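Local coordinates for kinesin-like protein (Caenorhabditis elegans, PDB 5X3E) that probably couples ATP binding and hydrolysis to movement along microtubules, as the motor domain of a kinesin-6 family protein, at residues F117-T122 against M407-N412; Q328-D333 against H393-Y398; R364-V369 against Q383-Q388. All blocks are in the same frame, centred on the assembly; numbering follows the deposited sequence.

How the interactions relate
All three contacts lie in the kinesin motor domain and are nested along the chain: the loop closed by interaction 1 encloses interaction 2, which in turn encloses interaction 3. Centre to centre, interactions 1 and 2 are about 16 Å apart, 2 and 3 about 14 Å, and 1 and 3 about 19 Å. Interactions 1 and 2 share the central sheet, where strands 114-119 and 325-333 are neighbours and Val332 packs on Phe117. Interactions 2 and 3 meet where Tyr386 packs on Lys396, and both touch one sulfate ion. Together they run from the probable nucleotide-binding end of the sheet to the helix 350-375 region that faces the microtubule in kinesins.

Interaction 1: residues F117-T122 against M407-N412; sequences FTYGVT and MVICVN
Phe117 pairs with Met407 as two parallel strands of the central sheet run side by side, and its carbonyl O accepts a cross-strand bond from Val408 N at 2.8 Å. On the face that Phe117 and Met407 share, the Met407 sulfur stands obliquely to the phenyl ring, SD lying 5.4 Å from the ring centroid of Phe117 in a Met-aromatic contact. Thr118 turns to the other face of the sheet with Val408, where the CA of Thr118 makes a CA-H...O contact with Val408 O.

Tyr119 makes the largest single contribution. Its backbone is held twice, by Tyr119 N to Val408 O at 2.9 Å and by Cys410 N to Tyr119 O at 2.7 Å. With CG anti to the backbone N (chi1 -177°), the phenol runs alongside Ile409, whose CD1 reaches Tyr119 CB at 3.6 Å and also touches ring atom CD2; Phe427 meets the same ring edge-to-face.

At Gly120 a side chain would run into Cys410 O and the preceding carbonyl. Next, at Val121, a water bridges the segments, accepting from Val121 N at 2.9 Å and donating to Cys410 O at 2.8 Å. Lys126 NZ bonds back to Gly120 O. Such a buried parallel strand leading through glycine into a loop and helix is characteristic of P-loop NTPases, and Gly120 probably opens the Walker A motif.

Interaction 2: residues Q328-D333 against H393-Y398; sequences QLCLVD and HLFKNY. With SO4 (sulfate ion), chain M.
The Phe395 ring packs against Cys330 and Val332, and the Tyr398 hydroxyl reaches Gln328, in a buried helix-on-sheet contact in the core of the kinesin motor domain. It joins strand 325-333, which in this P-loop NTPase fold leads toward the switch II region, to the short helices 390-394 and 396-399, counterparts of a microtubule-facing element in other kinesins. Phe395 occupies the N-cap position before the second helix. Its CG is anti to the carbonyl carbon (chi1 -55°), which sends the ring inward to the strand. Val332 and Phe395 run past one another head to tail, CG2 of Val332 meeting Phe395 CZ at 3.4 Å. The thiol of Cys330 approaches the same end of the ring obliquely, with SG 4.7 Å from the Phe395 centroid, while Leu394 CG lies over one face near the rim.

One helical turn on, Tyr398 extends its hydroxyl to the start of the strand segment, where OH passes within 3.8 Å of Gln328 CB.

On the side away from the sheet, His393 and Lys396 reach a sulfate, probably from the crystallisation liquor, that His248 and Arg387 also approach. The ion sits at the imidazole edge, in the ring plane, and His393 NE2 makes weak bonds to sulfate O3 at 3.0 Å and O2 at 3.3 Å. A leucine in place of His393 would remove this donor and is likely to leave the sulfate less firmly held between the remaining basic side chains. Lys396 NZ adds a weak bond to sulfate O2 at 3.5 Å.

Interaction 3: residues R364-V369 against Q383-Q388; sequences RQCIEV and QVPYRQ. With SO4 (sulfate ion), chain K; SO4 (sulfate ion), chain M.
Cys366 lies against the Val384-Pro385 turn, and its side chain can be followed outward. CB touches Val384 CG1 at 3.8 Å. SG, anti to its own carbonyl carbon (chi1 -76°), then reaches between the two residues, 3.6 Å from Val384 CG1 and 3.7 Å from Pro385 CG, and also rests near the carbonyl carbon of Pro385. One turn further along the helix, Val369 spreads its branches over the same pair: CG1 meets Val384 CG2 at 3.8 Å and CG2 meets Pro385 CD at 4.0 Å. Leu399 closes over both Cys366 and Val384.

The loop folds tightly here because Pro385 is the centre of an inverse gamma turn, with a weak bond from Tyr386 N to Val384 O. Beside these apolar contacts, the Gln365 and Gln388 amides cross almost perpendicularly, their planes 87° apart, without bonding.

No hydrogen bond spans the two segments, so the contact is essentially apolar. Beyond the turn, Arg387 N makes a weak bond to a sulfate, O1 at 3.4 Å. A long helix followed by a loop carrying the Val-Pro-Tyr-Arg sequence is a hallmark of kinesin motor domains, where this region belongs to the microtubule-binding face.

Interaction 1: residues F117-T122 against M407-N412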
loop_
_atom_site.group_PDB
_atom_site.type_symbol
_atom_site.label_atom_id
_atom_site.label_comp_id
_atom_site.label_asym_id
_atom_site.label_seq_id
_atom_site.Cartn_x
_atom_site.Cartn_y
_atom_site.Cartn_z
ATOM N N PHE A 117 2.484 -4.698 -2.221
ATOM C CA PHE A 117 3.686 -4.142 -2.827
ATOM C C PHE A 117 3.607 -4.237 -4.345
ATOM O O PHE A 117 3.065 -5.200 -4.893
ATOM C CB PHE A 117 4.948 -4.888 -2.390
ATOM C CG PHE A 117 5.230 -4.839 -0.923
ATOM C CD1 PHE A 117 5.857 -3.738 -0.359
ATOM C CD2 PHE A 117 4.925 -5.921 -0.119
ATOM C CE1 PHE A 117 6.143 -3.702 0.994
ATOM C CE2 PHE A 117 5.209 -5.894 1.227
ATOM C CZ PHE A 117 5.820 -4.782 1.788
ATOM N N THR A 118 4.177 -3.244 -5.023
ATOM C CA THR A 118 4.558 -3.376 -6.425
ATOM C C THR A 118 6.079 -3.338 -6.503
ATOM O O THR A 118 6.708 -2.411 -5.983
ATOM C CB THR A 118 3.938 -2.279 -7.305
ATOM O OG1 THR A 118 4.265 -0.982 -6.793
ATOM C CG2 THR A 118 2.428 -2.430 -7.368
ATOM N N TYR A 119 6.660 -4.359 -7.125
ATOM C CA TYR A 119 8.103 -4.551 -7.187
ATOM C C TYR A 119 8.553 -4.635 -8.642
ATOM O O TYR A 119 7.788 -5.053 -9.514
ATOM C CB TYR A 119 8.502 -5.828 -6.435
ATOM C CG TYR A 119 9.986 -6.091 -6.371
ATOM C CD1 TYR A 119 10.743 -5.634 -5.304
ATOM C CD2 TYR A 119 10.627 -6.809 -7.372
ATOM C CE1 TYR A 119 12.101 -5.870 -5.239
ATOM C CE2 TYR A 119 11.985 -7.048 -7.317
ATOM C CZ TYR A 119 12.716 -6.576 -6.246
ATOM O OH TYR A 119 14.069 -6.814 -6.176
ATOM N N GLY A 120 9.784 -4.223 -8.905
ATOM C CA GLY A 120 10.350 -4.397 -10.230
ATOM C C GLY A 120 11.344 -3.304 -10.571
ATOM O O GLY A 120 11.690 -2.462 -9.748
ATOM N N VAL A 121 11.840 -3.378 -11.806
ATOM C CA VAL A 121 12.772 -2.401 -12.362
ATOM C C VAL A 121 12.004 -1.139 -12.746
ATOM O O VAL A 121 10.768 -1.136 -12.763
ATOM C CB VAL A 121 13.518 -2.990 -13.574
ATOM C CG1 VAL A 121 14.788 -2.216 -13.871
ATOM C CG2 VAL A 121 13.845 -4.444 -13.329
ATOM N N THR A 122 12.724 -0.049 -13.014
ATOM C CA THR A 122 12.118 1.123 -13.637
ATOM C C THR A 122 11.703 0.797 -15.070
ATOM O O THR A 122 12.372 0.026 -15.765
ATOM C CB THR A 122 13.084 2.308 -13.620
ATOM O OG1 THR A 122 13.635 2.457 -12.306
ATOM C CG2 THR A 122 12.366 3.593 -14.002
ATOM N N MET A 407 2.221 -9.459 -2.958
ATOM C CA MET A 407 3.278 -8.786 -3.696
ATOM C C MET A 407 3.033 -8.943 -5.191
ATOM O O MET A 407 2.756 -10.048 -5.675
ATOM C CB MET A 407 4.654 -9.342 -3.319
ATOM C CG MET A 407 5.797 -8.697 -4.088
ATOM S SD MET A 407 7.296 -8.529 -3.100
ATOM C CE MET A 407 7.161 -9.983 -2.067
ATOM N N VAL A 408 3.117 -7.830 -5.908
ATOM C CA VAL A 408 2.941 -7.793 -7.353
ATOM C C VAL A 408 4.308 -7.531 -7.972
ATOM O O VAL A 408 4.828 -6.410 -7.897
ATOM C CB VAL A 408 1.926 -6.725 -7.776
ATOM C CG1 VAL A 408 1.790 -6.702 -9.284
ATOM C CG2 VAL A 408 0.586 -6.980 -7.108
ATOM N N ILE A 409 4.901 -8.564 -8.561
ATOM C CA ILE A 409 6.186 -8.446 -9.240
ATOM C C ILE A 409 5.927 -7.987 -10.668
ATOM O O ILE A 409 5.386 -8.737 -11.482
ATOM C CB ILE A 409 6.961 -9.768 -9.220
ATOM C CG1 ILE A 409 7.132 -10.266 -7.788
ATOM C CG2 ILE A 409 8.319 -9.598 -9.882
ATOM C CD1 ILE A 409 7.940 -9.343 -6.929
ATOM N N CYS A 410 6.311 -6.753 -10.975
ATOM C CA CYS A 410 6.235 -6.236 -12.334
ATOM C C CYS A 410 7.561 -6.502 -13.036
ATOM O O CYS A 410 8.624 -6.159 -12.508
ATOM C CB CYS A 410 5.928 -4.737 -12.314
ATOM S SG CYS A 410 4.318 -4.324 -11.578
ATOM N N VAL A 411 7.505 -7.093 -14.227
ATOM C CA VAL A 411 8.716 -7.430 -14.971
ATOM C C VAL A 411 8.544 -7.031 -16.430
ATOM O O VAL A 411 7.447 -7.127 -16.989
ATOM C CB VAL A 411 9.077 -8.927 -14.862
ATOM C CG1 VAL A 411 9.542 -9.278 -13.453
ATOM C CG2 VAL A 411 7.907 -9.777 -15.259
ATOM N N ASN A 412 9.636 -6.574 -17.046
ATOM C CA ASN A 412 9.632 -6.227 -18.455
ATOM C C ASN A 412 10.207 -7.374 -19.268
ATOM O O ASN A 412 11.340 -7.803 -19.000
ATOM C CB ASN A 412 10.431 -4.952 -18.699
ATOM C CG ASN A 412 10.158 -4.341 -20.067
ATOM O OD1 ASN A 412 10.078 -5.046 -21.073
ATOM N ND2 ASN A 412 9.992 -3.025 -20.103
HETATM O O HOH W 1 11.391 -6.164 -12.534
#

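Interaction 2: residues Q328-D333 against H393-Y398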
loop_
_atom_site.group_PDB
_atom_site.type_symbol
_atom_site.label_atom_id
_atom_site.label_comp_id
_atom_site.label_asym_id
_atom_site.label_seq_id
_atom_site.Cartn_x
_atom_site.Cartn_y
_atom_site.Cartn_z
ATOM N N GLN A 328 -6.465 -1.413 8.284
ATOM C CA GLN A 328 -5.573 -0.767 7.330
ATOM C C GLN A 328 -5.505 -1.526 6.018
ATOM O O GLN A 328 -5.417 -2.758 6.002
ATOM C CB GLN A 328 -4.146 -0.673 7.853
ATOM C CG GLN A 328 -3.927 0.268 8.983
ATOM C CD GLN A 328 -2.453 0.453 9.253
ATOM O OE1 GLN A 328 -1.614 -0.256 8.687
ATOM N NE2 GLN A 328 -2.124 1.403 10.117
ATOM N N LEU A 329 -5.494 -0.777 4.921
ATOM C CA LEU A 329 -5.056 -1.285 3.631
ATOM C C LEU A 329 -3.877 -0.428 3.204
ATOM O O LEU A 329 -4.021 0.783 3.010
ATOM C CB LEU A 329 -6.181 -1.248 2.594
ATOM C CG LEU A 329 -6.066 -2.212 1.407
ATOM C CD1 LEU A 329 -7.385 -2.318 0.666
ATOM C CD2 LEU A 329 -4.977 -1.785 0.452
ATOM N N CYS A 330 -2.717 -1.056 3.067
ATOM C CA CYS A 330 -1.464 -0.357 2.847
ATOM C C CYS A 330 -0.914 -0.727 1.475
ATOM O O CYS A 330 -0.675 -1.905 1.194
ATOM C CB CYS A 330 -0.467 -0.698 3.953
ATOM S SG CYS A 330 1.122 0.076 3.712
ATOM N N LEU A 331 -0.709 0.284 0.633
ATOM C CA LEU A 331 -0.241 0.116 -0.739
ATOM C C LEU A 331 1.146 0.736 -0.849
ATOM O O LEU A 331 1.312 1.935 -0.605
ATOM C CB LEU A 331 -1.208 0.778 -1.723
ATOM C CG LEU A 331 -2.644 0.248 -1.704
ATOM C CD1 LEU A 331 -3.550 1.181 -2.476
ATOM C CD2 LEU A 331 -2.703 -1.160 -2.283
ATOM N N VAL A 332 2.133 -0.076 -1.220
ATOM C CA VAL A 332 3.536 0.324 -1.195
ATOM C C VAL A 332 4.096 0.210 -2.602
ATOM O O VAL A 332 4.045 -0.867 -3.213
ATOM C CB VAL A 332 4.354 -0.534 -0.220
ATOM C CG1 VAL A 332 5.812 -0.087 -0.209
ATOM C CG2 VAL A 332 3.745 -0.466 1.169
ATOM N N ASP A 333 4.638 1.314 -3.109
ATOM C CA ASP A 333 5.271 1.357 -4.423
ATOM C C ASP A 333 6.777 1.378 -4.183
ATOM O O ASP A 333 7.365 2.432 -3.929
ATOM C CB ASP A 333 4.796 2.570 -5.217
ATOM C CG ASP A 333 5.263 2.544 -6.658
ATOM O OD1 ASP A 333 5.772 1.491 -7.088
ATOM O OD2 ASP A 333 5.127 3.571 -7.358
ATOM N N HIS A 393 11.056 -2.762 8.910
ATOM C CA HIS A 393 10.621 -2.508 10.279
ATOM C C HIS A 393 9.194 -1.975 10.309
ATOM O O HIS A 393 8.391 -2.361 11.168
ATOM C CB HIS A 393 11.594 -1.528 10.937
ATOM C CG HIS A 393 11.397 -1.353 12.411
ATOM N ND1 HIS A 393 11.795 -0.214 13.076
ATOM C CD2 HIS A 393 10.868 -2.173 13.350
ATOM C CE1 HIS A 393 11.508 -0.334 14.360
ATOM N NE2 HIS A 393 10.945 -1.513 14.552
ATOM N N LEU A 394 8.858 -1.095 9.362
ATOM C CA LEU A 394 7.524 -0.503 9.315
ATOM C C LEU A 394 6.431 -1.543 9.090
ATOM O O LEU A 394 5.289 -1.342 9.519
ATOM C CB LEU A 394 7.483 0.559 8.220
ATOM C CG LEU A 394 6.183 1.324 7.995
ATOM C CD1 LEU A 394 5.755 2.044 9.262
ATOM C CD2 LEU A 394 6.355 2.301 6.846
ATOM N N PHE A 395 6.756 -2.669 8.454
ATOM C CA PHE A 395 5.782 -3.726 8.209
ATOM C C PHE A 395 6.072 -4.970 9.045
ATOM O O PHE A 395 5.818 -6.098 8.613
ATOM C CB PHE A 395 5.729 -4.057 6.718
ATOM C CG PHE A 395 5.457 -2.860 5.857
ATOM C CD1 PHE A 395 4.264 -2.158 5.988
ATOM C CD2 PHE A 395 6.395 -2.416 4.941
ATOM C CE1 PHE A 395 4.010 -1.036 5.216
ATOM C CE2 PHE A 395 6.147 -1.298 4.163
ATOM C CZ PHE A 395 4.955 -0.605 4.303
ATOM N N LYS A 396 6.599 -4.762 10.257
ATOM C CA LYS A 396 6.896 -5.872 11.154
ATOM C C LYS A 396 5.664 -6.738 11.402
ATOM O O LYS A 396 5.744 -7.971 11.339
ATOM C CB LYS A 396 7.461 -5.332 12.469
ATOM C CG LYS A 396 7.379 -6.305 13.630
ATOM C CD LYS A 396 7.719 -5.625 14.944
ATOM C CE LYS A 396 6.844 -6.131 16.080
ATOM N NZ LYS A 396 6.978 -5.302 17.310
ATOM N N ASN A 397 4.520 -6.111 11.682
ATOM C CA ASN A 397 3.312 -6.867 12.001
ATOM C C ASN A 397 2.937 -7.814 10.868
ATOM O O ASN A 397 2.668 -8.999 11.099
ATOM C CB ASN A 397 2.164 -5.904 12.309
ATOM C CG ASN A 397 2.498 -4.946 13.437
ATOM O OD1 ASN A 397 2.471 -3.729 13.264
ATOM N ND2 ASN A 397 2.823 -5.496 14.600
ATOM N N TYR A 398 2.913 -7.305 9.632
ATOM C CA TYR A 398 2.595 -8.142 8.480
ATOM C C TYR A 398 3.611 -9.269 8.314
ATOM O O TYR A 398 3.243 -10.430 8.096
ATOM C CB TYR A 398 2.539 -7.284 7.212
ATOM C CG TYR A 398 1.444 -6.242 7.185
ATOM C CD1 TYR A 398 1.713 -4.919 7.513
ATOM C CD2 TYR A 398 0.142 -6.575 6.827
ATOM C CE1 TYR A 398 0.718 -3.956 7.487
ATOM C CE2 TYR A 398 -0.863 -5.616 6.794
ATOM C CZ TYR A 398 -0.569 -4.310 7.123
ATOM O OH TYR A 398 -1.559 -3.355 7.094
HETATM S S SO4 M . 10.187 -1.837 17.910
HETATM O O1 SO4 M . 9.591 -0.523 17.677
HETATM O O2 SO4 M . 9.475 -2.867 17.155
HETATM O O3 SO4 M . 11.589 -1.797 17.505
HETATM O O4 SO4 M . 10.115 -2.167 19.329
#

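Interaction 3: residues R364-V369 against Q383-Q388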
loop_
_atom_site.group_PDB
_atom_site.type_symbol
_atom_site.label_atom_id
_atom_site.label_comp_id
_atom_site.label_asym_id
_atom_site.label_seq_id
_atom_site.Cartn_x
_atom_site.Cartn_y
_atom_site.Cartn_z
ATOM N N ARG A 364 13.186 -9.538 0.873
ATOM C CA ARG A 364 13.239 -10.906 0.365
ATOM C C ARG A 364 13.433 -11.902 1.499
ATOM O O ARG A 364 12.660 -12.857 1.642
ATOM C CB ARG A 364 14.361 -11.039 -0.670
ATOM C CG ARG A 364 14.034 -11.942 -1.864
ATOM C CD ARG A 364 15.298 -12.423 -2.576
ATOM N NE ARG A 364 16.325 -11.383 -2.651
ATOM C CZ ARG A 364 16.476 -10.539 -3.666
ATOM N NH1 ARG A 364 15.665 -10.601 -4.714
ATOM N NH2 ARG A 364 17.440 -9.626 -3.631
ATOM N N GLN A 365 14.469 -11.690 2.320
ATOM C CA GLN A 365 14.733 -12.580 3.445
ATOM C C GLN A 365 13.526 -12.679 4.370
ATOM O O GLN A 365 13.216 -13.760 4.885
ATOM C CB GLN A 365 15.963 -12.093 4.218
ATOM C CG GLN A 365 17.221 -11.969 3.375
ATOM C CD GLN A 365 18.350 -11.270 4.111
ATOM O OE1 GLN A 365 18.289 -11.077 5.325
ATOM N NE2 GLN A 365 19.389 -10.887 3.375
ATOM N N CYS A 366 12.830 -11.562 4.588
ATOM C CA CYS A 366 11.731 -11.560 5.547
ATOM C C CYS A 366 10.526 -12.350 5.047
ATOM O O CYS A 366 9.918 -13.097 5.822
ATOM C CB CYS A 366 11.349 -10.127 5.903
ATOM S SG CYS A 366 12.532 -9.368 7.047
ATOM N N ILE A 367 10.160 -12.217 3.767
ATOM C CA ILE A 367 9.022 -13.004 3.286
ATOM C C ILE A 367 9.384 -14.480 3.184
ATOM O O ILE A 367 8.495 -15.337 3.247
ATOM C CB ILE A 367 8.464 -12.521 1.924
ATOM C CG1 ILE A 367 9.254 -13.119 0.766
ATOM C CG2 ILE A 367 8.436 -11.000 1.829
ATOM C CD1 ILE A 367 8.528 -13.059 -0.548
ATOM N N GLU A 368 10.673 -14.802 3.037
ATOM C CA GLU A 368 11.081 -16.202 3.047
ATOM C C GLU A 368 10.971 -16.783 4.448
ATOM O O GLU A 368 10.531 -17.927 4.617
ATOM C CB GLU A 368 12.500 -16.349 2.500
ATOM C CG GLU A 368 12.580 -16.149 0.993
ATOM C CD GLU A 368 13.963 -16.406 0.432
ATOM O OE1 GLU A 368 14.344 -17.589 0.299
ATOM O OE2 GLU A 368 14.666 -15.425 0.112
ATOM N N VAL A 369 11.365 -16.011 5.464
ATOM C CA VAL A 369 11.126 -16.424 6.844
ATOM C C VAL A 369 9.628 -16.501 7.118
ATOM O O VAL A 369 9.160 -17.388 7.844
ATOM C CB VAL A 369 11.837 -15.468 7.821
ATOM C CG1 VAL A 369 11.528 -15.846 9.261
ATOM C CG2 VAL A 369 13.336 -15.497 7.582
ATOM N N GLN A 383 12.895 -16.175 13.832
ATOM C CA GLN A 383 12.779 -14.728 13.909
ATOM C C GLN A 383 12.790 -14.113 12.515
ATOM O O GLN A 383 13.522 -14.557 11.626
ATOM C CB GLN A 383 13.929 -14.165 14.751
ATOM C CG GLN A 383 13.998 -12.647 14.839
ATOM C CD GLN A 383 12.879 -12.058 15.673
ATOM O OE1 GLN A 383 12.197 -11.127 15.246
ATOM N NE2 GLN A 383 12.688 -12.596 16.874
ATOM N N VAL A 384 11.966 -13.088 12.329
ATOM C CA VAL A 384 11.938 -12.315 11.091
ATOM C C VAL A 384 12.938 -11.172 11.240
ATOM O O VAL A 384 12.817 -10.382 12.191
ATOM C CB VAL A 384 10.532 -11.780 10.794
ATOM C CG1 VAL A 384 10.523 -10.990 9.500
ATOM C CG2 VAL A 384 9.537 -12.918 10.733
ATOM N N PRO A 385 13.934 -11.055 10.355
ATOM C CA PRO A 385 14.977 -10.018 10.493
ATOM C C PRO A 385 14.494 -8.635 10.066
ATOM O O PRO A 385 15.115 -7.954 9.247
ATOM C CB PRO A 385 16.088 -10.556 9.580
ATOM C CG PRO A 385 15.355 -11.321 8.525
ATOM C CD PRO A 385 14.187 -11.958 9.218
ATOM N N TYR A 386 13.380 -8.193 10.653
ATOM C CA TYR A 386 12.736 -6.975 10.180
ATOM C C TYR A 386 13.483 -5.706 10.565
ATOM O O TYR A 386 13.208 -4.653 9.980
ATOM C CB TYR A 386 11.286 -6.892 10.677
ATOM C CG TYR A 386 11.110 -6.957 12.178
ATOM C CD1 TYR A 386 11.296 -5.833 12.974
ATOM C CD2 TYR A 386 10.733 -8.140 12.795
ATOM C CE1 TYR A 386 11.131 -5.892 14.346
ATOM C CE2 TYR A 386 10.564 -8.208 14.161
ATOM C CZ TYR A 386 10.764 -7.083 14.932
ATOM O OH TYR A 386 10.592 -7.151 16.292
ATOM N N ARG A 387 14.418 -5.768 11.513
ATOM C CA ARG A 387 15.117 -4.554 11.921
ATOM C C ARG A 387 16.253 -4.168 10.985
ATOM O O ARG A 387 16.811 -3.079 11.136
ATOM C CB ARG A 387 15.663 -4.710 13.341
ATOM C CG ARG A 387 14.580 -4.860 14.381
ATOM C CD ARG A 387 15.138 -4.978 15.785
ATOM N NE ARG A 387 14.059 -5.177 16.745
ATOM C CZ ARG A 387 13.328 -4.189 17.255
ATOM N NH1 ARG A 387 13.565 -2.934 16.896
ATOM N NH2 ARG A 387 12.356 -4.456 18.118
ATOM N N GLN A 388 16.591 -5.018 10.015
ATOM C CA GLN A 388 17.727 -4.757 9.140
ATOM C C GLN A 388 17.473 -3.623 8.150
ATOM O O GLN A 388 18.403 -3.242 7.430
ATOM C CB GLN A 388 18.119 -6.035 8.397
ATOM C CG GLN A 388 18.395 -7.218 9.316
ATOM C CD GLN A 388 19.042 -8.385 8.592
ATOM O OE1 GLN A 388 19.054 -8.438 7.360
ATOM N NE2 GLN A 388 19.594 -9.322 9.356
HETATM S S SO4 K . 17.086 -8.542 13.686
HETATM O O1 SO4 K . 15.696 -8.301 13.302
HETATM O O2 SO4 K . 17.842 -9.040 12.540
HETATM O O3 SO4 K . 17.684 -7.290 14.142
HETATM O O4 SO4 K . 17.135 -9.529 14.761
HETATM S S SO4 M . 10.187 -1.837 17.910
HETATM O O1 SO4 M . 9.591 -0.523 17.677
HETATM O O2 SO4 M . 9.475 -2.867 17.155
HETATM O O3 SO4 M . 11.589 -1.797 17.505
HETATM O O4 SO4 M . 10.115 -2.167 19.329
#